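Local coordinates for transcriptional regulator (Pyrococcus horikoshii, PDB 1UDD), which is an all-helical TenA homologue of the TenA/Thi-4/PqqC family, here assembled as four chains, at residues 15-20 with 199-204; 108-113 with 205-210. All coordinates share one frame; numbering follows the deposited sequence.

Interaction 1: 15-20 with 199-204; sequences QIWKKI and TGSKFE
Ser-201 is the first residue of 199-204 to meet the helix carrying Ile-16, Trp-17 and Ile-20, in a nearly parallel helix pair of the all-helical TenA/Thi-4/PqqC fold. The short helix 14-21 lies along the long helix 190-213, with segment axes 9.5 Å apart and inclined by 20°. The hydroxyl of Ser-201 accepts the indole N-H of Trp-17: NE1 to OG is 2.9 Å, the angle at the hydrogen is 165°, and the oxygen sits almost exactly in the ring plane. With OG swung to the side of its own backbone N (chi1 -60°), the hydroxyl also bonds Phe-197 O one turn back along the helix. Two bonds thus grip this buried oxygen, and the one from Trp-17 meets the indole at its edge, helping to hold the ring's rotation, while Trp-138 meets it edge-to-face. On the same serine, CB lies 3.6 Å from Ile-16 CG1; the modelled tip of that isoleucine comes implausibly near the serine carbonyl, and its exact pose is doubtful. Lys-202 follows, its CA 6.9 Å from that of Ile-16, yet its side chain sets off away from helix 14-21 and packs on Leu-108 of the second subunit. Glu-204 closes the segment. Its chain bends at chi2, its OE2 is probably hydrogen-bonded to the hydroxyls of Tyr-113 and Tyr-49, and across this contact it is CB that touches. Ile-20 reaches across to it with an extended CG1 branch, placing CD1 3.9 Å from Glu-204 CB and 3.8 Å from Ser-201 O.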
ATOM      1  N   GLN A  15       9.104  -6.852 -31.261  1.00 27.79           N
ATOM      2  CA  GLN A  15      10.117  -7.881 -31.311  1.00 29.48           C
ATOM      3  C   GLN A  15       9.990  -8.935 -30.213  1.00 28.93           C
ATOM      4  O   GLN A  15      10.195 -10.125 -30.466  1.00 28.55           O
ATOM      5  CB  GLN A  15      11.504  -7.251 -31.316  1.00 30.54           C
ATOM      6  CG  GLN A  15      12.540  -8.155 -31.944  1.00 42.39           C
ATOM      7  CD  GLN A  15      11.971  -8.989 -33.090  1.00 45.94           C
ATOM      8  OE1 GLN A  15      11.613  -8.462 -34.159  1.00 45.80           O
ATOM      9  NE2 GLN A  15      11.872 -10.303 -32.865  1.00 45.78           N
ATOM     10  N   ILE A  16       9.635  -8.537 -29.001  1.00 25.25           N
ATOM     11  CA  ILE A  16       9.534  -9.563 -27.988  1.00 27.25           C
ATOM     12  C   ILE A  16       8.228 -10.361 -28.136  1.00 27.17           C
ATOM     13  O   ILE A  16       8.198 -11.539 -27.814  1.00 28.92           O
ATOM     14  CB  ILE A  16       9.708  -8.984 -26.565  1.00 30.30           C
ATOM     15  CG1 ILE A  16       8.381  -8.901 -25.862  1.00 26.55           C
ATOM     16  CG2 ILE A  16      10.446  -7.670 -26.590  1.00 29.25           C
ATOM     17  CD1 ILE A  16       8.332  -9.954 -24.779  1.00 27.76           C
ATOM     18  N   TRP A  17       7.158  -9.736 -28.644  1.00 26.23           N
ATOM     19  CA  TRP A  17       5.912 -10.472 -28.837  1.00 24.29           C
ATOM     20  C   TRP A  17       6.116 -11.535 -29.918  1.00 24.88           C
ATOM     21  O   TRP A  17       5.563 -12.629 -29.838  1.00 23.81           O
ATOM     22  CB  TRP A  17       4.762  -9.524 -29.182  1.00 22.72           C
ATOM     23  CG  TRP A  17       4.150  -8.884 -27.930  1.00 23.63           C
ATOM     24  CD1 TRP A  17       4.820  -8.393 -26.853  1.00 21.41           C
ATOM     25  CD2 TRP A  17       2.753  -8.733 -27.636  1.00 25.51           C
ATOM     26  NE1 TRP A  17       3.932  -7.954 -25.892  1.00 27.44           N
ATOM     27  CE2 TRP A  17       2.654  -8.154 -26.349  1.00 26.82           C
ATOM     28  CE3 TRP A  17       1.572  -9.037 -28.335  1.00 22.58           C
ATOM     29  CZ2 TRP A  17       1.425  -7.873 -25.745  1.00 22.55           C
ATOM     30  CZ3 TRP A  17       0.350  -8.758 -27.733  1.00 24.65           C
ATOM     31  CH2 TRP A  17       0.288  -8.179 -26.448  1.00 22.69           C
ATOM     32  N   LYS A  18       6.941 -11.220 -30.916  1.00 26.55           N
ATOM     33  CA  LYS A  18       7.244 -12.177 -31.965  1.00 27.55           C
ATOM     34  C   LYS A  18       7.918 -13.405 -31.333  1.00 27.94           C
ATOM     35  O   LYS A  18       7.576 -14.552 -31.651  1.00 25.93           O
ATOM     36  CB  LYS A  18       8.166 -11.534 -33.000  1.00 31.84           C
ATOM     37  CG  LYS A  18       8.588 -12.456 -34.118  1.00 37.14           C
ATOM     38  CD  LYS A  18       9.438 -11.716 -35.136  1.00 39.44           C
ATOM     39  CE  LYS A  18       9.991 -12.674 -36.181  1.00 44.52           C
ATOM     40  NZ  LYS A  18      10.890 -11.956 -37.121  1.00 45.33           N
ATOM     41  N   LYS A  19       8.869 -13.172 -30.426  1.00 29.60           N
ATOM     42  CA  LYS A  19       9.551 -14.284 -29.755  1.00 30.07           C
ATOM     43  C   LYS A  19       8.534 -15.066 -28.914  1.00 30.88           C
ATOM     44  O   LYS A  19       8.668 -16.272 -28.714  1.00 30.62           O
ATOM     45  CB  LYS A  19      10.669 -13.774 -28.845  1.00 33.60           C
ATOM     46  CG  LYS A  19      11.726 -12.903 -29.521  1.00 37.94           C
ATOM     47  CD  LYS A  19      12.748 -12.465 -28.469  1.00 43.14           C
ATOM     48  CE  LYS A  19      13.723 -11.438 -29.005  1.00 44.79           C
ATOM     49  NZ  LYS A  19      14.424 -11.956 -30.201  1.00 48.09           N
ATOM     50  N   ILE A  20       7.518 -14.376 -28.408  1.00 28.54           N
ATOM     51  CA  ILE A  20       6.484 -15.059 -27.631  1.00 28.62           C
ATOM     52  C   ILE A  20       5.645 -15.931 -28.572  1.00 29.20           C
ATOM     53  O   ILE A  20       5.356 -17.091 -28.270  1.00 26.42           O
ATOM     54  CB  ILE A  20       5.529 -14.077 -26.963  1.00 25.33           C
ATOM     55  CG1 ILE A  20       6.264 -13.293 -25.873  1.00 29.05           C
ATOM     56  CG2 ILE A  20       4.308 -14.840 -26.422  1.00 20.75           C
ATOM     57  CD1 ILE A  20       5.401 -12.223 -25.177  1.00 27.69           C
ATOM     58  N   THR A 199       8.260  -4.409 -19.761  1.00 25.50           N
ATOM     59  CA  THR A 199       8.689  -5.279 -18.659  1.00 25.93           C
ATOM     60  C   THR A 199       7.736  -6.467 -18.575  1.00 24.31           C
ATOM     61  O   THR A 199       8.162  -7.618 -18.462  1.00 25.70           O
ATOM     62  CB  THR A 199       8.651  -4.528 -17.305  1.00 24.88           C
ATOM     63  OG1 THR A 199       9.609  -3.464 -17.329  1.00 20.99           O
ATOM     64  CG2 THR A 199       8.949  -5.477 -16.138  1.00 22.77           C
ATOM     65  N   GLY A 200       6.442  -6.173 -18.644  1.00 24.13           N
ATOM     66  CA  GLY A 200       5.447  -7.226 -18.552  1.00 23.40           C
ATOM     67  C   GLY A 200       5.578  -8.218 -19.683  1.00 23.99           C
ATOM     68  O   GLY A 200       5.367  -9.420 -19.494  1.00 25.44           O
ATOM     69  N   SER A 201       5.926  -7.709 -20.864  1.00 24.72           N
ATOM     70  CA  SER A 201       6.086  -8.544 -22.052  1.00 23.56           C
ATOM     71  C   SER A 201       7.294  -9.458 -21.888  1.00 24.61           C
ATOM     72  O   SER A 201       7.254 -10.630 -22.282  1.00 24.23           O
ATOM     73  CB  SER A 201       6.252  -7.665 -23.304  1.00 25.19           C
ATOM     74  OG  SER A 201       5.116  -6.836 -23.485  1.00 23.38           O
ATOM     75  N   LYS A 202       8.374  -8.926 -21.317  1.00 26.10           N
ATOM     76  CA  LYS A 202       9.568  -9.744 -21.086  1.00 26.95           C
ATOM     77  C   LYS A 202       9.242 -10.860 -20.098  1.00 26.62           C
ATOM     78  O   LYS A 202       9.648 -12.008 -20.287  1.00 24.12           O
ATOM     79  CB  LYS A 202      10.720  -8.901 -20.545  1.00 27.27           C
ATOM     80  CG  LYS A 202      11.313  -7.953 -21.573  1.00 28.39           C
ATOM     81  CD  LYS A 202      12.589  -7.364 -21.030  1.00 31.93           C
ATOM     82  CE  LYS A 202      13.242  -6.434 -22.027  1.00 35.78           C
ATOM     83  NZ  LYS A 202      14.545  -5.940 -21.485  1.00 36.47           N
ATOM     84  N   PHE A 203       8.499 -10.527 -19.046  1.00 27.97           N
ATOM     85  CA  PHE A 203       8.116 -11.550 -18.069  1.00 27.49           C
ATOM     86  C   PHE A 203       7.299 -12.647 -18.737  1.00 27.14           C
ATOM     87  O   PHE A 203       7.467 -13.818 -18.431  1.00 28.81           O
ATOM     88  CB  PHE A 203       7.304 -10.946 -16.930  1.00 22.91           C
ATOM     89  CG  PHE A 203       8.146 -10.334 -15.839  1.00 28.53           C
ATOM     90  CD1 PHE A 203       9.112 -11.091 -15.177  1.00 27.68           C
ATOM     91  CD2 PHE A 203       7.949  -9.012 -15.447  1.00 26.06           C
ATOM     92  CE1 PHE A 203       9.866 -10.538 -14.137  1.00 32.66           C
ATOM     93  CE2 PHE A 203       8.695  -8.449 -14.406  1.00 31.02           C
ATOM     94  CZ  PHE A 203       9.658  -9.212 -13.748  1.00 28.30           C
ATOM     95  N   GLU A 204       6.401 -12.265 -19.643  1.00 28.60           N
ATOM     96  CA  GLU A 204       5.586 -13.249 -20.340  1.00 29.34           C
ATOM     97  C   GLU A 204       6.478 -14.237 -21.097  1.00 28.20           C
ATOM     98  O   GLU A 204       6.261 -15.446 -21.046  1.00 29.46           O
ATOM     99  CB  GLU A 204       4.631 -12.564 -21.333  1.00 28.78           C
ATOM    100  CG  GLU A 204       3.343 -12.012 -20.719  1.00 23.50           C
ATOM    101  CD  GLU A 204       2.513 -13.077 -20.004  1.00 27.48           C
ATOM    102  OE1 GLU A 204       2.542 -14.250 -20.434  1.00 25.03           O
ATOM    103  OE2 GLU A 204       1.813 -12.739 -19.021  1.00 22.55           O
TER

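Interaction 2: 108-113 with 205-210; sequences LVNSAY and LAFWEM
OD1 of Asn-110 lies at the edge of the Phe-207 ring, in its plane, and accepts a hydrogen bond from Asn-48 ND2, while ND2 of the same amide donates to Gln-45 O. Held at both ends by helix 36-63, the amide stands steeply to the phenyl ring, the planes 73° apart, with Asn-110 CG 3.6 Å from Phe-207 CE1. The ring reaches this place because its CG is anti to the backbone N (chi1 -152°), which brings the far end of the ring close to helix 108-123. Met-210, from its own segment, lays CE over the ring centre, 3.6 Å above the plane. Tyr-113 comes in at about a right angle to Phe-207, with CD2 4.1 Å from Phe-207 CD1, and Tyr-49 meets the phenyl edge-to-face. Beside the aromatics, Val-109 fills the middle of this antiparallel helix pair, whose segment axes are 9.5 Å apart: its CG1 touches Ala-206 CB at 3.8 Å, and its CB lies 4.2 Å from Met-210 CG. No hydrogen bond joins the two segments. Cohesion comes from apolar and aromatic packing, with the Asn-110 amide against the ring edge; the Tyr-113 hydroxyl finds its partner in Glu-204, just before 205-210.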
ATOM      1  N   LEU A 108      11.510 -18.791  -9.621  1.00 34.83           N
ATOM      2  CA  LEU A 108      11.887 -17.419  -9.324  1.00 35.23           C
ATOM      3  C   LEU A 108      11.155 -16.486 -10.301  1.00 35.80           C
ATOM      4  O   LEU A 108      10.585 -15.472  -9.895  1.00 32.28           O
ATOM      5  CB  LEU A 108      13.406 -17.275  -9.458  1.00 32.85           C
ATOM      6  CG  LEU A 108      14.123 -16.002  -9.006  1.00 34.84           C
ATOM      7  CD1 LEU A 108      14.070 -14.968 -10.092  1.00 42.04           C
ATOM      8  CD2 LEU A 108      13.497 -15.485  -7.726  1.00 34.70           C
ATOM      9  N   VAL A 109      11.162 -16.851 -11.583  1.00 34.92           N
ATOM     10  CA  VAL A 109      10.501 -16.060 -12.634  1.00 34.82           C
ATOM     11  C   VAL A 109       9.033 -15.795 -12.301  1.00 30.67           C
ATOM     12  O   VAL A 109       8.545 -14.678 -12.444  1.00 31.02           O
ATOM     13  CB  VAL A 109      10.581 -16.777 -14.011  1.00 35.74           C
ATOM     14  CG1 VAL A 109       9.809 -15.991 -15.063  1.00 39.48           C
ATOM     15  CG2 VAL A 109      12.024 -16.901 -14.435  1.00 37.22           C
ATOM     16  N   ASN A 110       8.344 -16.834 -11.847  1.00 31.56           N
ATOM     17  CA  ASN A 110       6.937 -16.749 -11.467  1.00 32.47           C
ATOM     18  C   ASN A 110       6.747 -15.707 -10.364  1.00 34.22           C
ATOM     19  O   ASN A 110       5.987 -14.747 -10.517  1.00 34.55           O
ATOM     20  CB  ASN A 110       6.468 -18.107 -10.952  1.00 32.28           C
ATOM     21  CG  ASN A 110       4.966 -18.218 -10.888  1.00 34.38           C
ATOM     22  OD1 ASN A 110       4.261 -17.228 -10.661  1.00 29.41           O
ATOM     23  ND2 ASN A 110       4.462 -19.430 -11.072  1.00 30.86           N
ATOM     24  N   SER A 111       7.440 -15.911  -9.246  1.00 32.43           N
ATOM     25  CA  SER A 111       7.361 -14.997  -8.103  1.00 31.60           C
ATOM     26  C   SER A 111       7.620 -13.576  -8.545  1.00 27.59           C
ATOM     27  O   SER A 111       6.836 -12.671  -8.260  1.00 33.59           O
ATOM     28  CB  SER A 111       8.400 -15.366  -7.042  1.00 29.44           C
ATOM     29  OG  SER A 111       8.202 -16.687  -6.581  1.00 38.70           O
ATOM     30  N   ALA A 112       8.741 -13.390  -9.233  1.00 25.18           N
ATOM     31  CA  ALA A 112       9.140 -12.085  -9.731  1.00 25.60           C
ATOM     32  C   ALA A 112       8.044 -11.415 -10.577  1.00 26.31           C
ATOM     33  O   ALA A 112       7.703 -10.249 -10.351  1.00 23.29           O
ATOM     34  CB  ALA A 112      10.397 -12.216 -10.546  1.00 23.80           C
ATOM     35  N   TYR A 113       7.496 -12.144 -11.546  1.00 24.85           N
ATOM     36  CA  TYR A 113       6.457 -11.580 -12.403  1.00 25.66           C
ATOM     37  C   TYR A 113       5.260 -11.129 -11.573  1.00 24.28           C
ATOM     38  O   TYR A 113       4.756 -10.016 -11.738  1.00 23.50           O
ATOM     39  CB  TYR A 113       6.027 -12.612 -13.455  1.00 27.60           C
ATOM     40  CG  TYR A 113       5.060 -12.109 -14.524  1.00 29.43           C
ATOM     41  CD1 TYR A 113       4.927 -10.745 -14.816  1.00 25.60           C
ATOM     42  CD2 TYR A 113       4.306 -13.014 -15.274  1.00 30.25           C
ATOM     43  CE1 TYR A 113       4.068 -10.306 -15.831  1.00 24.27           C
ATOM     44  CE2 TYR A 113       3.449 -12.586 -16.284  1.00 29.12           C
ATOM     45  CZ  TYR A 113       3.333 -11.236 -16.557  1.00 26.67           C
ATOM     46  OH  TYR A 113       2.461 -10.840 -17.546  1.00 23.90           O
ATOM     47  N   LEU A 205       7.466 -13.708 -21.807  1.00 27.00           N
ATOM     48  CA  LEU A 205       8.385 -14.537 -22.574  1.00 31.89           C
ATOM     49  C   LEU A 205       9.169 -15.419 -21.608  1.00 32.59           C
ATOM     50  O   LEU A 205       9.327 -16.624 -21.829  1.00 32.73           O
ATOM     51  CB  LEU A 205       9.332 -13.651 -23.395  1.00 29.37           C
ATOM     52  CG  LEU A 205      10.389 -14.322 -24.277  1.00 31.59           C
ATOM     53  CD1 LEU A 205       9.774 -15.427 -25.105  1.00 30.43           C
ATOM     54  CD2 LEU A 205      11.027 -13.271 -25.174  1.00 30.46           C
ATOM     55  N   ALA A 206       9.625 -14.813 -20.517  1.00 31.85           N
ATOM     56  CA  ALA A 206      10.392 -15.531 -19.508  1.00 32.45           C
ATOM     57  C   ALA A 206       9.557 -16.647 -18.903  1.00 31.76           C
ATOM     58  O   ALA A 206      10.078 -17.720 -18.572  1.00 33.79           O
ATOM     59  CB  ALA A 206      10.846 -14.564 -18.407  1.00 28.87           C
ATOM     60  N   PHE A 207       8.262 -16.393 -18.750  1.00 28.22           N
ATOM     61  CA  PHE A 207       7.381 -17.381 -18.159  1.00 32.89           C
ATOM     62  C   PHE A 207       7.284 -18.623 -19.049  1.00 33.55           C
ATOM     63  O   PHE A 207       7.323 -19.752 -18.562  1.00 31.73           O
ATOM     64  CB  PHE A 207       5.986 -16.793 -17.940  1.00 31.06           C
ATOM     65  CG  PHE A 207       5.232 -17.423 -16.802  1.00 33.19           C
ATOM     66  CD1 PHE A 207       5.436 -16.987 -15.489  1.00 35.07           C
ATOM     67  CD2 PHE A 207       4.297 -18.432 -17.039  1.00 31.89           C
ATOM     68  CE1 PHE A 207       4.709 -17.544 -14.424  1.00 35.84           C
ATOM     69  CE2 PHE A 207       3.571 -18.995 -15.991  1.00 34.08           C
ATOM     70  CZ  PHE A 207       3.773 -18.549 -14.676  1.00 32.62           C
ATOM     71  N   TRP A 208       7.140 -18.413 -20.353  1.00 33.05           N
ATOM     72  CA  TRP A 208       7.050 -19.547 -21.260  1.00 34.44           C
ATOM     73  C   TRP A 208       8.377 -20.278 -21.224  1.00 36.06           C
ATOM     74  O   TRP A 208       8.421 -21.504 -21.194  1.00 35.01           O
ATOM     75  CB  TRP A 208       6.735 -19.080 -22.689  1.00 30.96           C
ATOM     76  CG  TRP A 208       5.355 -18.512 -22.819  1.00 31.02           C
ATOM     77  CD1 TRP A 208       5.023 -17.232 -23.159  1.00 29.75           C
ATOM     78  CD2 TRP A 208       4.118 -19.207 -22.613  1.00 32.52           C
ATOM     79  NE1 TRP A 208       3.661 -17.088 -23.182  1.00 32.45           N
ATOM     80  CE2 TRP A 208       3.079 -18.284 -22.849  1.00 31.76           C
ATOM     81  CE3 TRP A 208       3.789 -20.528 -22.254  1.00 31.10           C
ATOM     82  CZ2 TRP A 208       1.728 -18.631 -22.738  1.00 31.14           C
ATOM     83  CZ3 TRP A 208       2.445 -20.874 -22.144  1.00 31.69           C
ATOM     84  CH2 TRP A 208       1.429 -19.925 -22.386  1.00 33.46           C
ATOM     85  N   GLU A 209       9.460 -19.509 -21.197  1.00 36.80           N
ATOM     86  CA  GLU A 209      10.794 -20.080 -21.181  1.00 39.79           C
ATOM     87  C   GLU A 209      11.020 -20.974 -19.973  1.00 40.59           C
ATOM     88  O   GLU A 209      11.576 -22.063 -20.099  1.00 41.06           O
ATOM     89  CB  GLU A 209      11.838 -18.963 -21.205  1.00 41.22           C
ATOM     90  CG  GLU A 209      13.286 -19.447 -21.285  1.00 45.30           C
ATOM     91  CD  GLU A 209      13.536 -20.387 -22.461  1.00 49.03           C
ATOM     92  OE1 GLU A 209      12.990 -20.121 -23.555  1.00 45.92           O
ATOM     93  OE2 GLU A 209      14.286 -21.381 -22.291  1.00 48.76           O
ATOM     94  N   MET A 210      10.589 -20.527 -18.799  1.00 39.45           N
ATOM     95  CA  MET A 210      10.786 -21.338 -17.609  1.00 39.04           C
ATOM     96  C   MET A 210       9.858 -22.546 -17.630  1.00 38.56           C
ATOM     97  O   MET A 210      10.161 -23.580 -17.033  1.00 39.29           O
ATOM     98  CB  MET A 210      10.567 -20.501 -16.345  1.00 39.60           C
ATOM     99  CG  MET A 210       9.143 -20.193 -16.038  1.00 39.65           C
ATOM    100  SD  MET A 210       8.428 -21.396 -14.946  1.00 38.32           S
ATOM    101  CE  MET A 210       6.776 -20.631 -14.746  1.00 41.24           C
TER

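Both contacts are buried and use consecutive turns of helix 190-213, their centres about 11 Å apart. Interaction 1 joins the first of these turns to the short helix 14-21, near the N-terminus, in nearly parallel fashion, whereas interaction 2 joins the next to helix 108-123 running the other way. Their chemistry differs too: 15-20 with 199-204 has a direct side-chain hydrogen bond, but 108-113 with 205-210 buries more surface and relies on packing alone. They are coupled where Phe-203 packs on Tyr-113, beside the probable bond from the glutamate of interaction 1. Leu-205 reaches back from interaction 2 onto Lys-19, and both regions also touch the second subunit.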